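Oligopeptide-binding protein oppA (Lactococcus lactis, PDB 3DRF) binds oligopeptides as the receptor of the OppABCDF ABC transporter, which takes up peptides and is needed for growth in milk. Local coordinates at residues 44-49 with 229-235; 39-45 with 57-62; 254-258 with 271-276; 62-66 with 235-239. One frame throughout, in Å; residues are numbered along the deposited sequence. Where two conformers were deposited one is given.

Contact 1. Residues 44-49 with 229-235; sequences PMKAQW and VVAGESI
Met45 lies over the turn at Gly232, and these two residues, with Trp49, bury the most surface here. The backbone N of Met45 donates to Gly232 O at 3.0 Å. The bond is bent, 149° at the hydrogen, and the donor stands above the carbonyl plane. In the other direction Gly232 CA makes a CA-H...O contact of 3.3 Å with Met45 O. A water fills in beside this pair: it donates to Met45 O and accepts from the backbone N of Ala47 and of Gly232. The Met45 chain runs straight through CG and then bends at chi3 (72°), which folds CE back over the turn, 3.6 Å from Val230 O. Met45 CE also touches Val229 CG1 at 4.1 Å. The turn joins strands 224-230 and 234-239 and carries a classic beta bulge, in which Glu233 N and Ser234 N both donate to Val230 O. At phi 84° a side chain on Gly232 would collide with Ala231 O. Further along, Trp49 meets Ile235 from the opposite direction, with CH2 4.1 Å from Ile235 CD1. The indole NE1 is hydrogen-bonded to Thr215 O. Polar links thus hold the loop backbone at the turn, directly and through water, while apolar groups fill the space between loop and hairpin. The methionine methyl sits where backbone polar atoms are already paired with one another.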
# COMPACT_ATOMS: atom_id res chain seq x y z
N PRO A 44 3.14 9.90 14.30
CA PRO A 44 4.50 10.31 13.95
C PRO A 44 4.97 9.63 12.65
O PRO A 44 4.69 8.49 12.37
CB PRO A 44 5.34 9.82 15.15
CG PRO A 44 4.40 9.68 16.24
CD PRO A 44 3.05 9.33 15.64
N MET A 45 5.76 10.38 11.90
CA MET A 45 6.46 9.86 10.74
C MET A 45 7.39 8.70 11.15
O MET A 45 8.01 8.74 12.14
CB MET A 45 7.29 11.05 10.20
CG MET A 45 8.05 10.70 8.98
SD MET A 45 9.14 12.03 8.43
CE MET A 45 10.48 12.01 9.70
N LYS A 46 7.45 7.69 10.33
CA LYS A 46 8.37 6.56 10.51
C LYS A 46 9.35 6.62 9.34
O LYS A 46 9.14 6.07 8.30
CB LYS A 46 7.62 5.23 10.51
CG LYS A 46 6.79 5.03 11.71
CD LYS A 46 6.08 3.71 11.63
CE LYS A 46 7.04 2.48 11.36
NZ LYS A 46 7.94 2.30 12.43
N ALA A 47 10.44 7.34 9.55
CA ALA A 47 11.49 7.46 8.51
C ALA A 47 12.13 6.09 8.26
O ALA A 47 12.62 5.50 9.12
CB ALA A 47 12.58 8.44 8.90
N GLN A 48 12.01 5.64 7.02
CA GLN A 48 12.67 4.38 6.55
C GLN A 48 12.91 4.54 5.06
O GLN A 48 12.00 4.53 4.28
CB GLN A 48 11.79 3.15 6.84
CG GLN A 48 12.45 1.81 6.35
CD GLN A 48 13.96 1.77 6.67
OE1 GLN A 48 14.77 1.82 5.82
NE2 GLN A 48 14.28 1.64 7.94
N TRP A 49 14.18 4.72 4.71
CA TRP A 49 14.51 5.08 3.32
C TRP A 49 14.65 3.88 2.39
O TRP A 49 14.72 4.03 1.21
CB TRP A 49 15.82 5.95 3.33
CG TRP A 49 15.55 7.34 4.00
CD1 TRP A 49 15.66 7.63 5.31
CD2 TRP A 49 15.06 8.52 3.35
NE1 TRP A 49 15.31 8.94 5.52
CE2 TRP A 49 14.95 9.51 4.33
CE3 TRP A 49 14.74 8.84 2.01
CZ2 TRP A 49 14.52 10.83 4.04
CZ3 TRP A 49 14.28 10.14 1.73
CH2 TRP A 49 14.18 11.11 2.76
N VAL A 229 16.88 15.14 9.25
CA VAL A 229 15.65 14.43 9.51
C VAL A 229 15.38 14.49 11.02
O VAL A 229 16.20 14.11 11.80
CB VAL A 229 15.78 12.94 9.09
CG1 VAL A 229 14.52 12.19 9.46
CG2 VAL A 229 16.05 12.83 7.61
N VAL A 230 14.21 15.00 11.40
CA VAL A 230 13.79 15.04 12.79
C VAL A 230 12.80 13.89 12.97
O VAL A 230 11.72 13.90 12.45
CB VAL A 230 13.11 16.40 13.13
CG1 VAL A 230 12.56 16.40 14.55
CG2 VAL A 230 14.11 17.57 12.96
N ALA A 231 13.25 12.88 13.69
CA ALA A 231 12.48 11.66 13.87
C ALA A 231 11.05 11.96 14.25
O ALA A 231 10.78 12.74 15.11
CB ALA A 231 13.15 10.76 14.92
N GLY A 232 10.12 11.33 13.54
CA GLY A 232 8.72 11.46 13.86
C GLY A 232 8.06 12.70 13.26
O GLY A 232 6.88 12.78 13.25
N GLU A 233 8.86 13.64 12.77
CA GLU A 233 8.32 14.96 12.40
C GLU A 233 8.56 15.48 10.98
O GLU A 233 7.65 15.88 10.32
CB GLU A 233 8.88 16.01 13.39
CG GLU A 233 8.51 15.79 14.85
CD GLU A 233 9.04 16.92 15.76
OE1 GLU A 233 9.45 17.93 15.28
OE2 GLU A 233 9.01 16.67 16.94
N SER A 234 9.81 15.53 10.56
CA SER A 234 10.15 16.32 9.38
C SER A 234 11.44 15.93 8.67
O SER A 234 12.28 15.25 9.21
CB SER A 234 10.26 17.82 9.79
OG SER A 234 11.37 18.00 10.62
N ILE A 235 11.55 16.41 7.45
CA ILE A 235 12.75 16.30 6.62
C ILE A 235 13.06 17.68 6.01
O ILE A 235 12.18 18.32 5.50
CB ILE A 235 12.52 15.37 5.41
CG1 ILE A 235 11.91 14.00 5.82
CG2 ILE A 235 13.82 15.20 4.59
CD1 ILE A 235 11.26 13.24 4.66
O HOH W 1 11.17 8.85 12.10

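Contact 2. Residues 39-45 with 57-62; sequences YQSDSPM and ATFATM
Tyr39 has CG set opposite its backbone N (chi1 -166°), and this lays the ring against helix 57-62. Thr58 has OG1 beside its own N (chi1 -65°), turned to the ring, 3.5 Å from Tyr39 CE2. The motif is a strand end packed on a helix: strand 34-40 runs into a loop, and the chain comes back as helix 57-62. Thr58 CA makes a CH-pi contact over one ring face, 4.1 Å from the Tyr39 centroid. Thr61 crosses the ring at about a right angle, with CG2 3.6 Å from Tyr39 CD1. A leucine in place of Tyr39 would lack the flat face and would probably leave Thr58 CA and the Thr61 methyl poorly covered. Ala57, at the start of this helix segment, hydrogen-bonds the bound peptide through its backbone, which places this packing close to part of the binding site. Further along, Met45 SD meets the Phe59 ring at its edge, a Met-aromatic contact of 5.1 Å to the centroid. Met45 SD also touches Met62 CE at 3.6 Å. A water joins loop and helix: it donates to Ser41 OG and lies 2.8 Å from Thr58 OG1.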
# COMPACT_ATOMS: atom_id res chain seq x y z
N TYR A 39 2.42 16.36 4.94
CA TYR A 39 1.54 15.20 4.80
C TYR A 39 0.65 15.11 6.03
O TYR A 39 1.12 15.19 7.12
CB TYR A 39 2.38 13.90 4.59
CG TYR A 39 1.55 12.74 4.10
CD1 TYR A 39 1.48 12.42 2.75
CD2 TYR A 39 0.78 11.99 4.98
CE1 TYR A 39 0.67 11.37 2.32
CE2 TYR A 39 0.03 10.98 4.57
CZ TYR A 39 -0.03 10.69 3.24
OH TYR A 39 -0.82 9.64 2.84
N GLN A 40 -0.64 14.94 5.80
CA GLN A 40 -1.59 14.83 6.89
C GLN A 40 -1.50 13.45 7.55
O GLN A 40 -1.73 12.44 6.96
CB GLN A 40 -3.01 15.10 6.39
CG GLN A 40 -4.02 15.19 7.57
CD GLN A 40 -5.41 15.47 7.07
OE1 GLN A 40 -6.12 14.58 6.69
NE2 GLN A 40 -5.77 16.74 7.04
N SER A 41 -1.13 13.51 8.82
CA SER A 41 -0.97 12.31 9.60
C SER A 41 -1.14 12.63 11.08
O SER A 41 -0.52 13.50 11.57
CB SER A 41 0.44 11.73 9.37
OG SER A 41 0.65 10.57 10.17
N ASP A 42 -1.96 11.85 11.75
CA ASP A 42 -2.12 11.95 13.19
C ASP A 42 -1.05 11.13 13.98
O ASP A 42 -0.89 11.31 15.15
CB ASP A 42 -3.56 11.55 13.61
CG ASP A 42 -4.59 12.61 13.19
OD1 ASP A 42 -4.25 13.73 13.28
OD2 ASP A 42 -5.64 12.27 12.71
N SER A 43 -0.35 10.27 13.28
CA SER A 43 0.77 9.53 13.88
C SER A 43 2.13 10.09 13.47
O SER A 43 2.28 10.64 12.43
CB SER A 43 0.73 8.07 13.40
OG SER A 43 -0.36 7.37 13.95
N PRO A 44 3.14 9.90 14.30
CA PRO A 44 4.50 10.31 13.95
C PRO A 44 4.97 9.63 12.65
O PRO A 44 4.69 8.49 12.37
CB PRO A 44 5.34 9.82 15.15
CG PRO A 44 4.40 9.68 16.24
CD PRO A 44 3.05 9.33 15.64
N MET A 45 5.76 10.38 11.90
CA MET A 45 6.46 9.86 10.74
C MET A 45 7.39 8.70 11.15
O MET A 45 8.01 8.74 12.14
CB MET A 45 7.29 11.05 10.20
CG MET A 45 8.05 10.70 8.98
SD MET A 45 9.14 12.03 8.43
CE MET A 45 10.48 12.01 9.70
N ALA A 57 2.30 4.45 3.51
CA ALA A 57 2.18 5.42 2.43
C ALA A 57 2.66 6.81 2.88
O ALA A 57 3.07 7.59 2.08
CB ALA A 57 0.71 5.45 1.98
N THR A 58 2.56 7.09 4.16
CA THR A 58 2.96 8.40 4.71
C THR A 58 4.44 8.68 4.39
O THR A 58 4.77 9.62 3.74
CB THR A 58 2.71 8.42 6.21
OG1 THR A 58 1.31 8.31 6.43
CG2 THR A 58 3.17 9.75 6.84
N PHE A 59 5.32 7.80 4.83
CA PHE A 59 6.74 8.05 4.57
C PHE A 59 7.11 7.83 3.08
O PHE A 59 7.92 8.55 2.53
CB PHE A 59 7.69 7.23 5.48
CG PHE A 59 9.06 7.76 5.36
CD1 PHE A 59 9.37 8.98 5.88
CD2 PHE A 59 9.97 7.13 4.51
CE1 PHE A 59 10.66 9.52 5.65
CE2 PHE A 59 11.20 7.68 4.31
CZ PHE A 59 11.53 8.80 4.85
N ALA A 60 6.49 6.86 2.42
CA ALA A 60 6.72 6.69 1.00
C ALA A 60 6.47 8.01 0.25
O ALA A 60 7.21 8.40 -0.54
CB ALA A 60 5.83 5.57 0.43
N THR A 61 5.40 8.70 0.62
CA THR A 61 5.07 9.98 0.01
C THR A 61 6.08 11.08 0.40
O THR A 61 6.58 11.76 -0.44
CB THR A 61 3.66 10.42 0.36
OG1 THR A 61 2.74 9.45 -0.14
CG2 THR A 61 3.35 11.75 -0.30
N MET A 62 6.40 11.19 1.67
CA MET A 62 7.41 12.18 2.16
C MET A 62 8.82 12.00 1.59
O MET A 62 9.53 12.95 1.53
CB MET A 62 7.44 12.18 3.69
CG MET A 62 6.09 12.58 4.33
SD MET A 62 6.16 12.65 6.15
CE MET A 62 7.03 14.21 6.42
O HOH W 2 0.86 8.10 9.19

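Contact 3. Residues 254-258 with 271-276; sequences TYEVV and KYDIIN
Glu256 OE1 and a water lie at the edge of the Tyr272 ring, in its plane. Lys271 CG lies over one face, offset toward the rim. Tyr272 OH donates to Glu256 OE1 at a short 2.5 Å. The carboxylate oxygen is met on its anti side, and the carboxylate and ring planes stand 77° apart. Glu256 reaches this point by an extended chain beyond CG (chi2 -173°). Val258 slides past the ring in the opposite direction, obliquely, with Val258 CB 4.0 Å from Tyr272 CE2. Val258 CG1 then touches Ile275 CG2 at 4.2 Å. Earlier on strand 252-258, Tyr255 OH accepts from Asn276 ND2 at 3.1 Å; the hydroxyl lies 20° out of the Asn276 amide plane. Asn276 OD1 is hydrogen-bonded to Thr546 OG1. A phenylalanine at Tyr272 would keep the ring but is likely to leave Glu256 OE1 without its hydroxyl mate. Strands 252-258 and 274-276 are not neighbours in the five-stranded sheet: strand 34-40 runs between them, and these side chains reach across it. Two waters extend the polar network. One donates to Glu256 OE1 and accepts from Lys271 NZ; the other donates to both Tyr272 OH and Val257 O. Glu256 OE1 thus receives two hydrogens, and Lys271 NZ lies 4.5 Å away, too far for a salt bridge. Such surroundings would tend to favour the charged form of the carboxylate.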
# COMPACT_ATOMS: atom_id res chain seq x y z
N THR A 254 11.00 21.75 2.81
CA THR A 254 10.78 21.15 4.12
C THR A 254 9.51 20.28 3.97
O THR A 254 8.56 20.64 3.29
CB THR A 254 10.65 22.22 5.21
OG1 THR A 254 9.51 23.05 4.92
CG2 THR A 254 11.93 23.03 5.24
N TYR A 255 9.54 19.12 4.56
CA TYR A 255 8.40 18.19 4.45
C TYR A 255 8.10 17.70 5.87
O TYR A 255 8.94 17.13 6.48
CB TYR A 255 8.75 17.02 3.50
CG TYR A 255 7.59 16.48 2.65
CD1 TYR A 255 6.33 16.33 3.15
CD2 TYR A 255 7.79 16.13 1.36
CE1 TYR A 255 5.30 15.82 2.38
CE2 TYR A 255 6.76 15.64 0.58
CZ TYR A 255 5.53 15.50 1.10
OH TYR A 255 4.50 15.06 0.32
N GLU A 256 6.89 18.00 6.36
CA GLU A 256 6.52 17.81 7.76
C GLU A 256 5.24 17.01 7.88
O GLU A 256 4.38 17.17 7.06
CB GLU A 256 6.33 19.19 8.49
CG GLU A 256 7.52 20.13 8.43
CD GLU A 256 7.33 21.36 9.29
OE1 GLU A 256 6.24 21.70 9.73
OE2 GLU A 256 8.35 21.97 9.50
N VAL A 257 4.96 16.37 8.97
CA VAL A 257 3.61 15.88 9.22
C VAL A 257 2.79 17.00 9.86
O VAL A 257 3.34 17.90 10.50
CB VAL A 257 3.54 14.56 10.05
CG1 VAL A 257 4.09 13.37 9.24
CG2 VAL A 257 4.23 14.71 11.39
N VAL A 258 1.51 17.00 9.59
CA VAL A 258 0.52 17.88 10.21
C VAL A 258 -0.76 17.12 10.55
O VAL A 258 -1.18 16.23 9.81
CB VAL A 258 0.17 19.06 9.28
CG1 VAL A 258 -0.49 18.56 8.01
CG2 VAL A 258 -0.73 20.05 10.00
N LYS A 271 1.08 28.27 6.53
CA LYS A 271 2.14 27.48 7.12
C LYS A 271 2.76 26.48 6.11
O LYS A 271 3.93 26.21 6.17
CB LYS A 271 1.62 26.74 8.34
CG LYS A 271 2.65 25.93 9.19
CD LYS A 271 2.03 25.46 10.49
CE LYS A 271 2.86 24.42 11.20
NZ LYS A 271 4.00 25.03 11.74
N TYR A 272 1.93 25.97 5.20
CA TYR A 272 2.37 25.05 4.13
C TYR A 272 1.94 25.55 2.77
O TYR A 272 0.84 26.04 2.64
CB TYR A 272 1.84 23.63 4.39
CG TYR A 272 2.32 23.10 5.73
CD1 TYR A 272 3.68 22.85 5.96
CD2 TYR A 272 1.45 22.84 6.77
CE1 TYR A 272 4.11 22.38 7.14
CE2 TYR A 272 1.91 22.38 7.97
CZ TYR A 272 3.24 22.14 8.15
OH TYR A 272 3.73 21.68 9.34
N ASP A 273 2.77 25.39 1.78
CA ASP A 273 2.42 25.63 0.39
C ASP A 273 1.56 24.53 -0.19
O ASP A 273 0.73 24.78 -1.02
CB ASP A 273 3.67 25.78 -0.48
CG ASP A 273 4.54 26.95 -0.08
OD1 ASP A 273 4.00 28.06 -0.12
OD2 ASP A 273 5.70 26.78 0.24
N ILE A 274 1.79 23.31 0.25
CA ILE A 274 1.10 22.10 -0.28
C ILE A 274 0.85 21.21 0.92
O ILE A 274 1.72 21.06 1.72
CB ILE A 274 2.03 21.37 -1.26
CG1 ILE A 274 2.40 22.27 -2.48
CG2 ILE A 274 1.42 20.04 -1.70
CD1 ILE A 274 3.40 21.66 -3.40
N ILE A 275 -0.34 20.59 1.01
CA ILE A 275 -0.59 19.47 1.92
C ILE A 275 -1.16 18.27 1.17
O ILE A 275 -2.13 18.38 0.49
CB ILE A 275 -1.56 19.84 3.10
CG1 ILE A 275 -1.08 21.12 3.85
CG2 ILE A 275 -1.68 18.63 4.03
CD1 ILE A 275 -1.97 21.54 4.97
N ASN A 276 -0.47 17.15 1.29
CA ASN A 276 -0.88 15.87 0.68
C ASN A 276 -1.56 14.98 1.71
O ASN A 276 -1.31 15.08 2.88
CB ASN A 276 0.36 15.18 0.07
CG ASN A 276 0.85 15.92 -1.17
OD1 ASN A 276 0.08 16.17 -2.07
ND2 ASN A 276 2.11 16.31 -1.17
O HOH W 3 6.05 24.49 10.09
O HOH W 4 2.87 20.39 11.65

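Contact 4. Residues 62-66 with 235-239; sequences MSGPG and IKYVP
The turn that follows helix 57-62 packs against strand 234-239 of the five-stranded mixed sheet, with Tyr237 at the centre. The Tyr237 hydroxyl donates to Met62 O at 2.7 Å. It meets this oxygen in the carbonyl plane, on a lone pair, and Met62 O in turn lies at the edge of the ring, in its plane. Both faces of the ring are covered. Pro65 CB stands over the centre of one face, a CH-pi contact of 3.6 Å to the Tyr237 centroid and only 8° off the normal. Ile235 CG2, two residues earlier on the same strand, sits over the centre of the opposite face. Tyr237 CG lies beside its own backbone N (chi1 -77°), and from there the ring extends along Pro65 to the helix end. Gly66 N approaches obliquely, 3.4 Å from Tyr237 CE1. A side chain on Gly66 would crowd the ring here. Gly66 N also donates to Ser63 O within the turn. Ile235 CD1 adds a contact of 3.6 Å to Met62 O. With its rotation fixed by two faces and one bond, the ring ties the turn to the strand. Around this core, Trp49 touches both Ser63 and Tyr237. Strand 224-230 flanks strand 234-239 on one side and packs Phe224 on Tyr237. Strand 252-258 flanks it on the other, where Ile253 touches both Pro65 and Tyr237.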
# COMPACT_ATOMS: atom_id res chain seq x y z
N MET A 62 6.40 11.19 1.67
CA MET A 62 7.41 12.18 2.16
C MET A 62 8.82 12.00 1.59
O MET A 62 9.53 12.95 1.53
CB MET A 62 7.44 12.18 3.69
CG MET A 62 6.09 12.58 4.33
SD MET A 62 6.16 12.65 6.15
CE MET A 62 7.03 14.21 6.42
N SER A 63 9.14 10.78 1.15
CA SER A 63 10.42 10.47 0.51
C SER A 63 10.52 10.94 -0.95
O SER A 63 11.54 10.83 -1.53
CB SER A 63 10.71 8.95 0.57
OG SER A 63 9.93 8.22 -0.38
N GLY A 64 9.43 11.47 -1.50
CA GLY A 64 9.38 11.80 -2.92
C GLY A 64 10.54 12.65 -3.45
O GLY A 64 11.18 12.30 -4.39
N PRO A 65 10.79 13.80 -2.80
CA PRO A 65 11.89 14.66 -3.27
C PRO A 65 13.28 13.98 -3.25
O PRO A 65 14.14 14.30 -4.01
CB PRO A 65 11.84 15.87 -2.31
CG PRO A 65 10.42 15.95 -1.86
CD PRO A 65 10.01 14.45 -1.72
N GLY A 66 13.43 12.98 -2.40
CA GLY A 66 14.68 12.22 -2.33
C GLY A 66 14.77 11.02 -3.28
O GLY A 66 15.76 10.33 -3.26
N ILE A 235 11.55 16.41 7.45
CA ILE A 235 12.75 16.30 6.62
C ILE A 235 13.06 17.68 6.01
O ILE A 235 12.18 18.32 5.50
CB ILE A 235 12.52 15.37 5.41
CG1 ILE A 235 11.91 14.00 5.82
CG2 ILE A 235 13.82 15.20 4.59
CD1 ILE A 235 11.26 13.24 4.66
N LYS A 236 14.31 18.10 6.06
CA LYS A 236 14.80 19.26 5.30
C LYS A 236 15.58 18.73 4.11
O LYS A 236 16.61 18.12 4.24
CB LYS A 236 15.72 20.24 6.10
CG LYS A 236 15.93 21.61 5.30
CD LYS A 236 17.05 22.50 5.79
CE LYS A 236 17.45 23.53 4.70
NZ LYS A 236 18.90 23.88 4.60
N TYR A 237 15.06 19.02 2.95
CA TYR A 237 15.69 18.64 1.71
C TYR A 237 16.48 19.80 1.05
O TYR A 237 16.01 20.95 0.99
CB TYR A 237 14.61 18.25 0.75
CG TYR A 237 13.95 16.88 0.92
CD1 TYR A 237 14.66 15.73 0.58
CD2 TYR A 237 12.62 16.75 1.28
CE1 TYR A 237 14.02 14.45 0.65
CE2 TYR A 237 12.01 15.50 1.35
CZ TYR A 237 12.72 14.37 1.03
OH TYR A 237 12.16 13.14 1.02
N VAL A 238 17.67 19.48 0.53
CA VAL A 238 18.47 20.41 -0.27
C VAL A 238 18.84 19.70 -1.56
O VAL A 238 18.73 18.48 -1.61
CB VAL A 238 19.79 20.87 0.50
CG1 VAL A 238 19.36 21.52 1.82
CG2 VAL A 238 20.71 19.67 0.74
N PRO A 239 19.29 20.40 -2.59
CA PRO A 239 19.57 19.68 -3.84
C PRO A 239 20.71 18.66 -3.65
O PRO A 239 21.62 18.88 -2.90
CB PRO A 239 20.04 20.81 -4.76
CG PRO A 239 19.24 22.03 -4.27
CD PRO A 239 19.35 21.88 -2.77

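From the N terminus, strand 34-40 leads into contact 2, which closes a short loop by bringing helix 57-62 back onto the strand end. Contacts 1 and 4 then make long closures of 180 and 169 residues, carrying the hairpin of strands 224-230 and 234-239 to the early loop and to the helix end. Contact 1 crosses both contact 2 and contact 4. Contact 4 opens at Met62, where contact 2 ends, so these two are in series. Contact 3 comes last, in series, and closes the short path from strand 252-258 to strand 274-276. All four reach the same five-stranded mixed sheet, so the early loop, helix and turn are tied to it at several places.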